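Local atomic coordinates of microbial serine proteinases; subtilisin (Bacillus subtilis, PDB entry 2GKO), a protein that cleaves peptide bonds as a cold-adapted, calcium-loaded serine endopeptidase of the subtilisin family. Residues A[6-11]-A[198-203]; A[50-55]-A[119-124]; A[261-264]-A[268-271]. One frame throughout, in Å; residues are numbered along the deposited sequence.

How the interactions relate
Three contacts from one subtilisin illustrate how chemistry follows place in the fold. Interaction 1 is a surface contact of two aromatic rings, joining the N-terminal helix to strand 199-202. Interaction 2, on the opposite side of the chain's centre, is buried and mixes a lysine-histidine hydrogen bond with ring packing between strand 48-53 and helix 112-129. Both reach the same large sheet, their centres 31 Å apart, and interaction 2 is nested within the loop that interaction 1 closes. Interaction 3 is partly buried and local in sequence: an indole on helix 248-265 grips the backbone leading into helix 271-283. None of the three touches another.

Interaction 1 of 3, residues A[6-11]-A[198-203]; sequences TPWGIK and GTYRVA
Trp8 reaches out from the first turn of helix 8-14 and lays the far corner of its indole against the ring of Tyr200, on strand 199-202. The touching atoms are few: CZ3 of Trp8 comes within 3.8 Å of CE1 of Tyr200 and 4.0 Å of its CD1. The two side chains slide past each other in opposite directions, with the planes of the indole six-membered ring and the phenol ring inclined by 34° and their centroids 5.8 Å apart. The pairing is apolar, and about 80 Å² of surface is buried between the segments.

Torsions explain the meeting. CG of Trp8 lies between the backbone N and the carbonyl carbon (chi1 83°), which swings the indole off the helix towards the strand, while Tyr200 already points its CB at the helix. The opposite edge of the indole is tied down by a polar bond, since NE1 of Trp8 donates to the backbone O of Ala231. That bond is likely to restrict rotation of the ring and keep its apolar corner against the tyrosine, which also packs on Leu191 of strand 186-192.

Behind the indole, the start of the helix is secured by its own residues. Pro7 occupies the N-cap position, and Lys11 folds back so that its NZ donates to O of Thr6 at 2.6 Å, in the carbonyl plane, and to OG1 of Thr6 at 2.9 Å. Both bonds hold the end of the lysine at Thr6, turned away from Tyr200. With 186 residues between the segments, the arrangement is a long-range surface contact between the N-terminal helix and a strand at the margin of the large, mainly parallel sheet of the subtilisin alpha/beta fold.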
loop_
_atom_site.group_PDB
_atom_site.type_symbol
_atom_site.label_atom_id
_atom_site.label_comp_id
_atom_site.label_asym_id
_atom_site.label_seq_id
_atom_site.Cartn_x
_atom_site.Cartn_y
_atom_site.Cartn_z
ATOM N N THR A 6 14.140 11.376 -2.876
ATOM C CA THR A 6 12.799 11.478 -2.320
ATOM C C THR A 6 11.871 11.967 -3.415
ATOM O O THR A 6 11.750 13.158 -3.692
ATOM C CB THR A 6 12.773 12.398 -1.113
ATOM O OG1 THR A 6 13.382 13.654 -1.466
ATOM C CG2 THR A 6 13.659 11.810 -0.012
ATOM N N PRO A 7 11.257 11.016 -4.102
ATOM C CA PRO A 7 10.223 11.320 -5.087
ATOM C C PRO A 7 9.094 12.204 -4.581
ATOM O O PRO A 7 8.861 12.326 -3.376
ATOM C CB PRO A 7 9.690 9.926 -5.411
ATOM C CG PRO A 7 10.892 9.066 -5.284
ATOM C CD PRO A 7 11.551 9.570 -4.053
ATOM N N TRP A 8 8.358 12.808 -5.510
ATOM C CA TRP A 8 7.327 13.781 -5.127
ATOM C C TRP A 8 6.345 13.233 -4.117
ATOM O O TRP A 8 5.939 13.904 -3.168
ATOM C CB TRP A 8 6.588 14.354 -6.356
ATOM C CG TRP A 8 5.458 13.503 -6.883
ATOM C CD1 TRP A 8 5.522 12.629 -7.930
ATOM C CD2 TRP A 8 4.100 13.475 -6.419
ATOM N NE1 TRP A 8 4.294 12.043 -8.127
ATOM C CE2 TRP A 8 3.406 12.530 -7.203
ATOM C CE3 TRP A 8 3.401 14.133 -5.395
ATOM C CZ2 TRP A 8 2.050 12.256 -7.014
ATOM C CZ3 TRP A 8 2.060 13.857 -5.196
ATOM C CH2 TRP A 8 1.393 12.916 -6.012
ATOM N N GLY A 9 5.966 11.965 -4.259
ATOM C CA GLY A 9 4.999 11.411 -3.331
ATOM C C GLY A 9 5.548 11.173 -1.927
ATOM O O GLY A 9 4.802 11.242 -0.956
ATOM N N ILE A 10 6.848 10.886 -1.839
ATOM C CA ILE A 10 7.525 10.754 -0.554
ATOM C C ILE A 10 7.552 12.127 0.121
ATOM O O ILE A 10 7.172 12.254 1.268
ATOM C CB ILE A 10 8.940 10.160 -0.715
ATOM C CG1 ILE A 10 8.871 8.728 -1.298
ATOM C CG2 ILE A 10 9.679 10.143 0.594
ATOM C CD1 ILE A 10 7.940 7.771 -0.583
ATOM N N LYS A 11 7.987 13.142 -0.613
ATOM C CA LYS A 11 7.988 14.508 -0.102
ATOM C C LYS A 11 6.581 14.922 0.277
ATOM O O LYS A 11 6.365 15.548 1.301
ATOM C CB LYS A 11 8.581 15.485 -1.112
ATOM C CG LYS A 11 10.059 15.301 -1.368
ATOM C CD LYS A 11 10.607 16.499 -2.175
ATOM C CE LYS A 11 12.117 16.495 -2.306
ATOM N NZ LYS A 11 12.600 15.649 -3.419
ATOM N N GLY A 198 -6.675 23.976 -3.338
ATOM C CA GLY A 198 -5.796 24.004 -2.183
ATOM C C GLY A 198 -5.190 22.682 -1.753
ATOM O O GLY A 198 -4.373 22.635 -0.837
ATOM N N THR A 199 -5.569 21.597 -2.417
ATOM C CA THR A 199 -5.118 20.273 -1.999
ATOM C C THR A 199 -4.588 19.529 -3.197
ATOM O O THR A 199 -4.824 19.913 -4.339
ATOM C CB THR A 199 -6.272 19.432 -1.337
ATOM O OG1 THR A 199 -7.171 18.940 -2.345
ATOM C CG2 THR A 199 -7.171 20.269 -0.397
ATOM N N TYR A 200 -3.875 18.438 -2.940
ATOM C CA TYR A 200 -3.583 17.497 -4.006
ATOM C C TYR A 200 -4.893 16.999 -4.619
ATOM O O TYR A 200 -5.934 16.934 -3.959
ATOM C CB TYR A 200 -2.752 16.332 -3.469
ATOM C CG TYR A 200 -1.324 16.732 -3.225
ATOM C CD1 TYR A 200 -0.445 16.877 -4.281
ATOM C CD2 TYR A 200 -0.866 16.996 -1.944
ATOM C CE1 TYR A 200 0.863 17.241 -4.075
ATOM C CE2 TYR A 200 0.443 17.368 -1.730
ATOM C CZ TYR A 200 1.300 17.497 -2.782
ATOM O OH TYR A 200 2.618 17.873 -2.581
ATOM N N ARG A 201 -4.816 16.622 -5.893
ATOM C CA ARG A 201 -5.995 16.247 -6.660
ATOM C C ARG A 201 -6.010 14.722 -6.827
ATOM O O ARG A 201 -4.976 14.125 -7.074
ATOM C CB ARG A 201 -5.938 16.917 -8.018
ATOM C CG ARG A 201 -7.117 16.648 -8.916
ATOM C CD ARG A 201 -7.047 17.392 -10.213
ATOM N NE ARG A 201 -8.277 17.257 -10.992
ATOM C CZ ARG A 201 -8.557 16.261 -11.822
ATOM N NH1 ARG A 201 -7.705 15.261 -12.032
ATOM N NH2 ARG A 201 -9.730 16.258 -12.428
ATOM N N VAL A 202 -7.187 14.124 -6.695
ATOM C CA VAL A 202 -7.355 12.697 -6.983
ATOM C C VAL A 202 -7.231 12.514 -8.489
ATOM O O VAL A 202 -7.848 13.245 -9.260
ATOM C CB VAL A 202 -8.719 12.154 -6.538
ATOM C CG1 VAL A 202 -8.802 10.645 -6.820
ATOM C CG2 VAL A 202 -8.964 12.417 -5.046
ATOM N N ALA A 203 -6.455 11.510 -8.903
ATOM C CA ALA A 203 -6.329 11.193 -10.305
ATOM C C ALA A 203 -7.644 10.646 -10.856
ATOM O O ALA A 203 -8.321 9.897 -10.194
ATOM C CB ALA A 203 -5.176 10.217 -10.509
#

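Interaction 2 of 3, residues A[50-55]-A[119-124]; sequences QCKDFT and IRHAGD
A lysine donating to a histidine is the unusual feature here: NZ of Lys52 meets NE2 of His121 at 2.8 Å, almost exactly in the imidazole plane, 5° out of it. The lysine leaves strand 48-53 fully extended beyond CG, and its CD also lies 3.6 Å from NE2 of His121, at the same corner of the imidazole. The two side chains cross at about a right angle. CG of His121 stands anti to the backbone N (chi1 -174°), which carries the imidazole from helix 112-129 towards the strand.

Phe54 supplies the apolar half. Its CZ lies 3.7 Å from CD2 of His121 and 3.8 Å from CB of the same residue. The histidine meets the phenyl ring at its edge, the two planes inclined by 54°. Phe60 and Tyr101 add further rings to this cluster. Beside it, OD1 of Asp53 accepts from N and OG1 of Thr55, the former bond closing an Asx turn at the strand end.

Accepting at NE2 requires that nitrogen to carry no proton, which is consistent with a neutral imidazole carrying its proton on ND1; the adjacent ammonium group would probably lower the histidine's pKa further.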
loop_
_atom_site.group_PDB
_atom_site.type_symbol
_atom_site.label_atom_id
_atom_site.label_comp_id
_atom_site.label_asym_id
_atom_site.label_seq_id
_atom_site.Cartn_x
_atom_site.Cartn_y
_atom_site.Cartn_z
ATOM N N GLN A 50 11.630 -11.762 4.803
ATOM C CA GLN A 50 10.988 -12.944 4.247
ATOM C C GLN A 50 10.854 -12.834 2.745
ATOM O O GLN A 50 10.751 -11.726 2.197
ATOM C CB GLN A 50 9.607 -13.182 4.871
ATOM C CG GLN A 50 9.704 -13.441 6.380
ATOM C CD GLN A 50 8.464 -14.095 6.973
ATOM O OE1 GLN A 50 8.355 -14.222 8.213
ATOM N NE2 GLN A 50 7.533 -14.483 6.128
ATOM N N CYS A 51 10.898 -13.971 2.082
ATOM C CA CYS A 51 10.866 -14.052 0.634
ATOM C C CYS A 51 10.269 -15.419 0.304
ATOM O O CYS A 51 10.937 -16.432 0.454
ATOM C CB CYS A 51 12.277 -13.889 0.064
ATOM S SG CYS A 51 12.496 -14.221 -1.674
ATOM N N LYS A 52 8.980 -15.426 -0.050
ATOM C CA LYS A 52 8.195 -16.650 -0.190
ATOM C C LYS A 52 7.359 -16.554 -1.452
ATOM O O LYS A 52 6.861 -15.476 -1.807
ATOM C CB LYS A 52 7.307 -16.859 1.031
ATOM C CG LYS A 52 8.102 -17.067 2.328
ATOM C CD LYS A 52 7.226 -17.164 3.548
ATOM C CE LYS A 52 8.044 -17.554 4.799
ATOM N NZ LYS A 52 7.300 -17.407 6.061
ATOM N N ASP A 53 7.251 -17.671 -2.164
ATOM C CA ASP A 53 6.565 -17.718 -3.447
ATOM C C ASP A 53 5.337 -18.625 -3.347
ATOM O O ASP A 53 5.476 -19.842 -3.247
ATOM C CB ASP A 53 7.517 -18.216 -4.515
ATOM C CG ASP A 53 6.955 -18.130 -5.916
ATOM O OD1 ASP A 53 5.774 -17.805 -6.121
ATOM O OD2 ASP A 53 7.677 -18.349 -6.907
ATOM N N PHE A 54 4.161 -18.019 -3.413
ATOM C CA PHE A 54 2.880 -18.719 -3.318
ATOM C C PHE A 54 2.324 -19.144 -4.670
ATOM O O PHE A 54 1.232 -19.739 -4.725
ATOM C CB PHE A 54 1.884 -17.845 -2.568
ATOM C CG PHE A 54 2.236 -17.659 -1.133
ATOM C CD1 PHE A 54 1.676 -18.471 -0.154
ATOM C CD2 PHE A 54 3.175 -16.709 -0.748
ATOM C CE1 PHE A 54 2.010 -18.310 1.156
ATOM C CE2 PHE A 54 3.496 -16.545 0.568
ATOM C CZ PHE A 54 2.932 -17.347 1.523
ATOM N N THR A 55 3.089 -18.938 -5.742
ATOM C CA THR A 55 2.648 -19.273 -7.095
ATOM C C THR A 55 3.222 -20.583 -7.614
ATOM O O THR A 55 2.849 -21.018 -8.694
ATOM C CB THR A 55 2.994 -18.144 -8.078
ATOM O OG1 THR A 55 4.412 -18.114 -8.353
ATOM C CG2 THR A 55 2.611 -16.802 -7.512
ATOM N N ILE A 119 -2.223 -14.300 2.262
ATOM C CA ILE A 119 -2.853 -13.473 3.276
ATOM C C ILE A 119 -2.935 -14.270 4.572
ATOM O O ILE A 119 -2.580 -13.788 5.625
ATOM C CB ILE A 119 -4.265 -13.013 2.842
ATOM C CG1 ILE A 119 -4.192 -12.084 1.618
ATOM C CG2 ILE A 119 -4.944 -12.269 3.980
ATOM C CD1 ILE A 119 -5.520 -11.919 0.962
ATOM N N ARG A 120 -3.436 -15.502 4.483
ATOM C CA ARG A 120 -3.519 -16.332 5.672
ATOM C C ARG A 120 -2.151 -16.572 6.291
ATOM O O ARG A 120 -2.027 -16.528 7.501
ATOM C CB ARG A 120 -4.201 -17.662 5.371
ATOM C CG ARG A 120 -5.680 -17.520 5.006
ATOM C CD ARG A 120 -6.332 -18.831 4.678
ATOM N NE ARG A 120 -6.132 -19.751 5.784
ATOM C CZ ARG A 120 -6.939 -19.863 6.843
ATOM N NH1 ARG A 120 -6.620 -20.727 7.803
ATOM N NH2 ARG A 120 -8.061 -19.128 6.946
ATOM N N HIS A 121 -1.151 -16.842 5.466
ATOM C CA HIS A 121 0.194 -17.096 5.961
ATOM C C HIS A 121 0.761 -15.896 6.716
ATOM O O HIS A 121 1.372 -16.049 7.771
ATOM C CB HIS A 121 1.132 -17.534 4.838
ATOM C CG HIS A 121 2.490 -17.934 5.329
ATOM N ND1 HIS A 121 2.682 -18.987 6.203
ATOM C CD2 HIS A 121 3.711 -17.376 5.139
ATOM C CE1 HIS A 121 3.971 -19.087 6.489
ATOM N NE2 HIS A 121 4.615 -18.123 5.856
ATOM N N ALA A 122 0.515 -14.694 6.207
ATOM C CA ALA A 122 0.961 -13.482 6.859
ATOM C C ALA A 122 0.323 -13.381 8.242
ATOM O O ALA A 122 0.978 -13.049 9.207
ATOM C CB ALA A 122 0.614 -12.263 6.020
ATOM N N GLY A 123 -0.975 -13.676 8.330
ATOM C CA GLY A 123 -1.659 -13.698 9.619
ATOM C C GLY A 123 -1.080 -14.743 10.561
ATOM O O GLY A 123 -0.893 -14.457 11.748
ATOM N N ASP A 124 -0.780 -15.923 10.039
ATOM C CA ASP A 124 -0.235 -17.016 10.842
ATOM C C ASP A 124 1.149 -16.658 11.359
ATOM O O ASP A 124 1.509 -17.015 12.489
ATOM C CB ASP A 124 -0.193 -18.313 10.039
ATOM C CG ASP A 124 -1.570 -18.888 9.804
ATOM O OD1 ASP A 124 -1.710 -19.681 8.867
ATOM O OD2 ASP A 124 -2.554 -18.589 10.515
#

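Interaction 3 of 3, residues A[261-264]-A[268-271]; sequences KIWA and AASN
Trp263 spans the turn between two helices, carrying its indole from helix 248-265 to the backbone of Ala269, Ser270 and Asn271. Its NE1 donates to O of Ala269 at 2.8 Å, with an N-H...O angle of 157°. The oxygen sits at the indole edge, close to the ring plane, whereas the donor stands 56° above the plane of the carbonyl group. The N-H thus points nearly along the ring plane to the oxygen, while the carbonyl is met from above its own plane.

The tryptophan departs from a staggered rotamer. Its chi1 of -145° lies well off the anti position, and together with chi2 this aims the pyrrole edge at the chain leaving the turn. Beyond NE1, the six-membered ring continues alongside the backbone: CZ2 of Trp263 lies 3.6 Å from N of Asn271, and CH2 of Trp263 lies 4.1 Å from CB of Asn271. CB of Ala269 points towards the helix and lies 4.0 Å from NE1 of Trp263. A leucine in place of Trp263 would probably cost O of Ala269 this donor, leaving it the weak bond from Lys132, and open a gap beside the backbone of Asn271.

Asn271 turns its amide elsewhere. Its ND2 bonds O of Val160 and of Tyr156, which ties the start of the next helix to the backbone of those two residues. Ser270 is the N-cap of that helix, its OG accepting from N of Asp273.

Trp263 thus lies at the joint between helix 248-265 and helix 271-283, touching Val274 of the latter, Leu161 of strand 161-165, and Ile28 and Lys132 in loops, so the indole is buried where two successive helices meet the large sheet.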
loop_
_atom_site.group_PDB
_atom_site.type_symbol
_atom_site.label_atom_id
_atom_site.label_comp_id
_atom_site.label_asym_id
_atom_site.label_seq_id
_atom_site.Cartn_x
_atom_site.Cartn_y
_atom_site.Cartn_z
ATOM N N LYS A 261 5.338 3.241 9.834
ATOM C CA LYS A 261 6.001 4.344 10.522
ATOM C C LYS A 261 5.223 4.717 11.791
ATOM O O LYS A 261 5.825 4.954 12.866
ATOM C CB LYS A 261 6.091 5.541 9.566
ATOM C CG LYS A 261 6.951 6.687 10.038
ATOM C CD LYS A 261 7.134 7.725 8.939
ATOM C CE LYS A 261 7.748 9.021 9.484
ATOM N NZ LYS A 261 9.147 8.854 9.932
ATOM N N ILE A 262 3.895 4.777 11.680
ATOM C CA ILE A 262 3.041 5.051 12.823
ATOM C C ILE A 262 3.145 3.916 13.845
ATOM O O ILE A 262 3.366 4.148 15.037
ATOM C CB ILE A 262 1.572 5.240 12.359
ATOM C CG1 ILE A 262 1.436 6.533 11.561
ATOM C CG2 ILE A 262 0.598 5.249 13.533
ATOM C CD1 ILE A 262 0.131 6.634 10.791
ATOM N N TRP A 263 3.024 2.676 13.371
ATOM C CA TRP A 263 2.970 1.518 14.252
ATOM C C TRP A 263 4.248 1.370 15.069
ATOM O O TRP A 263 4.188 0.980 16.232
ATOM C CB TRP A 263 2.694 0.226 13.457
ATOM C CG TRP A 263 1.844 -0.778 14.172
ATOM C CD1 TRP A 263 1.591 -0.859 15.525
ATOM C CD2 TRP A 263 1.100 -1.844 13.570
ATOM N NE1 TRP A 263 0.726 -1.889 15.781
ATOM C CE2 TRP A 263 0.402 -2.510 14.596
ATOM C CE3 TRP A 263 0.927 -2.283 12.254
ATOM C CZ2 TRP A 263 -0.426 -3.603 14.345
ATOM C CZ3 TRP A 263 0.107 -3.352 12.007
ATOM C CH2 TRP A 263 -0.551 -4.009 13.041
ATOM N N ALA A 264 5.388 1.686 14.458
ATOM C CA ALA A 264 6.699 1.503 15.075
ATOM C C ALA A 264 6.853 2.396 16.298
ATOM O O ALA A 264 7.597 2.072 17.227
ATOM C CB ALA A 264 7.780 1.791 14.080
ATOM N N ALA A 268 2.672 -1.682 20.557
ATOM C CA ALA A 268 1.660 -2.505 21.199
ATOM C C ALA A 268 0.230 -2.155 20.761
ATOM O O ALA A 268 -0.715 -2.852 21.135
ATOM C CB ALA A 268 1.777 -2.391 22.704
ATOM N N ALA A 269 0.074 -1.078 19.984
ATOM C CA ALA A 269 -1.203 -0.756 19.330
ATOM C C ALA A 269 -1.694 -1.924 18.466
ATOM O O ALA A 269 -0.895 -2.705 17.978
ATOM C CB ALA A 269 -1.054 0.504 18.486
ATOM N N SER A 270 -3.011 -2.043 18.305
ATOM C CA SER A 270 -3.619 -3.054 17.446
ATOM C C SER A 270 -3.703 -2.519 16.029
ATOM O O SER A 270 -3.524 -1.325 15.808
ATOM C CB SER A 270 -5.040 -3.360 17.886
ATOM O OG SER A 270 -5.843 -2.194 17.750
ATOM N N ASN A 271 -3.985 -3.402 15.077
ATOM C CA ASN A 271 -4.308 -2.970 13.717
ATOM C C ASN A 271 -5.431 -1.937 13.690
ATOM O O ASN A 271 -5.402 -0.989 12.916
ATOM C CB ASN A 271 -4.655 -4.146 12.783
ATOM C CG ASN A 271 -5.721 -5.101 13.336
ATOM O OD1 ASN A 271 -6.044 -5.113 14.541
ATOM N ND2 ASN A 271 -6.253 -5.946 12.449
#